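Local coordinates for Lpg0393 helical bundle domain-containing protein (PDB 4R0G) that probably acts as a guanine-nucleotide exchange factor for the small GTPases Rab5, Rab21 and Rab22, at residues I221-V225 / L241-S245. Sequence-based numbering, arbitrary orientation.
Sequences IAVYV and LKKIS
Ala222 lies across from Ser245 and Val225 across from Leu241, with CA atoms 6.0 and 6.2 Å apart, where one turn of helix 215-229 packs against the last turn of helix 235-244; the chain runs in opposite directions in the two segments. Val225 carries the contact. Its CG1 is anti to the backbone N (chi1 175°), which directs this branch to Leu241, 3.9 Å from the carbonyl O and a little farther from CB, while CG2 lies against the end of the opposing helix. There Val225 CG2 meets Ile244 CG2 at 3.5 Å and lies 3.8 Å from Ser245 CB. The methyl Ile244 CG2 is shared: Ile221 CG2 approaches it to 3.7 Å, so that the two branches coming from successive turns of one helix converge on a single methyl of the other. In both isoleucines CG2 is anti to the backbone N, and it is this short branch, not the longer CG1-CD1 arm, that does the touching. Ser245, the first residue after helix 235-244 to leave helical geometry, closes the margin of the contact, its OG 4.2 Å from Ala222 CA in a loose van der Waals approach. Helix 155-183 packs against the same apolar residues, with Leu171 against Ile221, Ile175 against Ile244 and Tyr178 against Leu241. Aliphatic packing between two helices joined by a short connection, both resting on a third, long helix, is characteristic of an all-alpha bundle, here the helical bundle domain that accompanies the VPS9-like domain.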
ATOM      1  N   ILE A 221       9.855  21.308  -5.056  1.00 47.51           N
ATOM      2  CA  ILE A 221       8.475  20.876  -5.184  1.00 40.55           C
ATOM      3  C   ILE A 221       7.569  22.068  -5.477  1.00 47.99           C
ATOM      4  O   ILE A 221       6.768  22.052  -6.424  1.00 51.39           O
ATOM      5  CB  ILE A 221       7.985  20.163  -3.919  1.00 37.74           C
ATOM      6  CG1 ILE A 221       8.798  18.893  -3.713  1.00 39.84           C
ATOM      7  CG2 ILE A 221       6.494  19.832  -4.039  1.00 35.13           C
ATOM      8  CD1 ILE A 221       8.172  17.888  -2.801  1.00 37.34           C
ATOM      9  N   ALA A 222       7.709  23.111  -4.668  1.00 48.77           N
ATOM     10  CA  ALA A 222       6.973  24.343  -4.888  1.00 47.17           C
ATOM     11  C   ALA A 222       7.203  24.910  -6.304  1.00 44.18           C
ATOM     12  O   ALA A 222       6.264  25.392  -6.926  1.00 48.38           O
ATOM     13  CB  ALA A 222       7.321  25.344  -3.837  1.00 44.21           C
ATOM     14  N   VAL A 223       8.423  24.824  -6.829  1.00 41.98           N
ATOM     15  CA  VAL A 223       8.698  25.365  -8.166  1.00 47.89           C
ATOM     16  C   VAL A 223       7.908  24.610  -9.255  1.00 55.07           C
ATOM     17  O   VAL A 223       7.342  25.231 -10.184  1.00 48.15           O
ATOM     18  CB  VAL A 223      10.225  25.386  -8.530  1.00 48.15           C
ATOM     19  CG1 VAL A 223      10.410  26.008  -9.889  1.00 55.11           C
ATOM     20  CG2 VAL A 223      11.018  26.150  -7.521  1.00 37.69           C
ATOM     21  N   TYR A 224       7.874  23.278  -9.127  1.00 47.12           N
ATOM     22  CA  TYR A 224       7.080  22.444 -10.019  1.00 42.55           C
ATOM     23  C   TYR A 224       5.599  22.734  -9.856  1.00 48.93           C
ATOM     24  O   TYR A 224       4.886  22.971 -10.842  1.00 51.87           O
ATOM     25  CB  TYR A 224       7.340  20.949  -9.771  1.00 45.10           C
ATOM     26  CG  TYR A 224       8.630  20.432 -10.387  1.00 43.92           C
ATOM     27  CD1 TYR A 224       8.762  20.319 -11.752  1.00 44.75           C
ATOM     28  CD2 TYR A 224       9.700  20.041  -9.596  1.00 37.77           C
ATOM     29  CE1 TYR A 224       9.929  19.851 -12.326  1.00 48.71           C
ATOM     30  CE2 TYR A 224      10.867  19.568 -10.155  1.00 41.74           C
ATOM     31  CZ  TYR A 224      10.977  19.470 -11.530  1.00 47.55           C
ATOM     32  OH  TYR A 224      12.137  19.011 -12.131  1.00 42.87           O
ATOM     33  N   VAL A 225       5.111  22.694  -8.621  1.00 48.70           N
ATOM     34  CA  VAL A 225       3.681  22.925  -8.412  1.00 52.65           C
ATOM     35  C   VAL A 225       3.278  24.303  -8.927  1.00 49.67           C
ATOM     36  O   VAL A 225       2.204  24.485  -9.496  1.00 44.91           O
ATOM     37  CB  VAL A 225       3.285  22.783  -6.936  1.00 52.58           C
ATOM     38  CG1 VAL A 225       1.829  23.137  -6.749  1.00 53.90           C
ATOM     39  CG2 VAL A 225       3.543  21.385  -6.466  1.00 48.68           C
ATOM     40  N   LEU A 241      -2.455  19.013  -6.837  1.00 50.56           N
ATOM     41  CA  LEU A 241      -1.566  20.134  -6.594  1.00 50.80           C
ATOM     42  C   LEU A 241      -1.665  20.660  -5.146  1.00 59.23           C
ATOM     43  O   LEU A 241      -0.666  21.041  -4.529  1.00 54.14           O
ATOM     44  CB  LEU A 241      -1.871  21.272  -7.561  1.00 54.78           C
ATOM     45  CG  LEU A 241      -1.682  20.989  -9.036  1.00 52.53           C
ATOM     46  CD1 LEU A 241      -1.801  22.286  -9.811  1.00 51.16           C
ATOM     47  CD2 LEU A 241      -0.340  20.343  -9.261  1.00 54.64           C
ATOM     48  N   LYS A 242      -2.881  20.690  -4.611  1.00 68.33           N
ATOM     49  CA  LYS A 242      -3.095  21.162  -3.248  1.00 63.78           C
ATOM     50  C   LYS A 242      -2.322  20.294  -2.269  1.00 60.09           C
ATOM     51  O   LYS A 242      -1.517  20.803  -1.482  1.00 65.95           O
ATOM     52  CB  LYS A 242      -4.593  21.190  -2.894  1.00 64.83           C
ATOM     53  CG  LYS A 242      -5.389  22.256  -3.630  1.00 71.35           C
ATOM     54  CD  LYS A 242      -6.371  22.982  -2.704  1.00 80.99           C
ATOM     55  CE  LYS A 242      -7.070  24.152  -3.412  1.00 76.87           C
ATOM     56  NZ  LYS A 242      -7.884  25.000  -2.480  1.00 78.72           N
ATOM     57  N   LYS A 243      -2.552  18.988  -2.327  1.00 52.46           N
ATOM     58  CA  LYS A 243      -1.895  18.075  -1.399  1.00 56.47           C
ATOM     59  C   LYS A 243      -0.359  18.108  -1.541  1.00 57.15           C
ATOM     60  O   LYS A 243       0.341  18.298  -0.557  1.00 63.32           O
ATOM     61  CB  LYS A 243      -2.503  16.670  -1.509  1.00 56.36           C
ATOM     62  CG  LYS A 243      -3.963  16.623  -1.041  1.00 68.05           C
ATOM     63  CD  LYS A 243      -4.775  15.445  -1.625  1.00 78.52           C
ATOM     64  CE  LYS A 243      -5.050  14.353  -0.581  1.00 87.61           C
ATOM     65  NZ  LYS A 243      -5.792  13.168  -1.141  1.00 86.34           N
ATOM     66  N   ILE A 244       0.144  18.008  -2.767  1.00 55.17           N
ATOM     67  CA  ILE A 244       1.582  18.057  -3.062  1.00 50.87           C
ATOM     68  C   ILE A 244       2.381  19.207  -2.414  1.00 57.96           C
ATOM     69  O   ILE A 244       3.393  18.956  -1.745  1.00 63.58           O
ATOM     70  CB  ILE A 244       1.820  18.042  -4.596  1.00 50.08           C
ATOM     71  CG1 ILE A 244       1.358  16.705  -5.190  1.00 58.37           C
ATOM     72  CG2 ILE A 244       3.260  18.225  -4.936  1.00 48.01           C
ATOM     73  CD1 ILE A 244       1.667  16.558  -6.680  1.00 50.95           C
ATOM     74  N   SER A 245       1.956  20.455  -2.592  1.00 58.39           N
ATOM     75  CA  SER A 245       2.596  21.574  -1.883  1.00 57.34           C
ATOM     76  C   SER A 245       1.571  22.373  -1.086  1.00 66.86           C
ATOM     77  O   SER A 245       1.133  23.450  -1.532  1.00 72.66           O
ATOM     78  CB  SER A 245       3.319  22.506  -2.862  1.00 62.38           C
ATOM     79  OG  SER A 245       3.800  23.686  -2.229  1.00 70.04           O
TER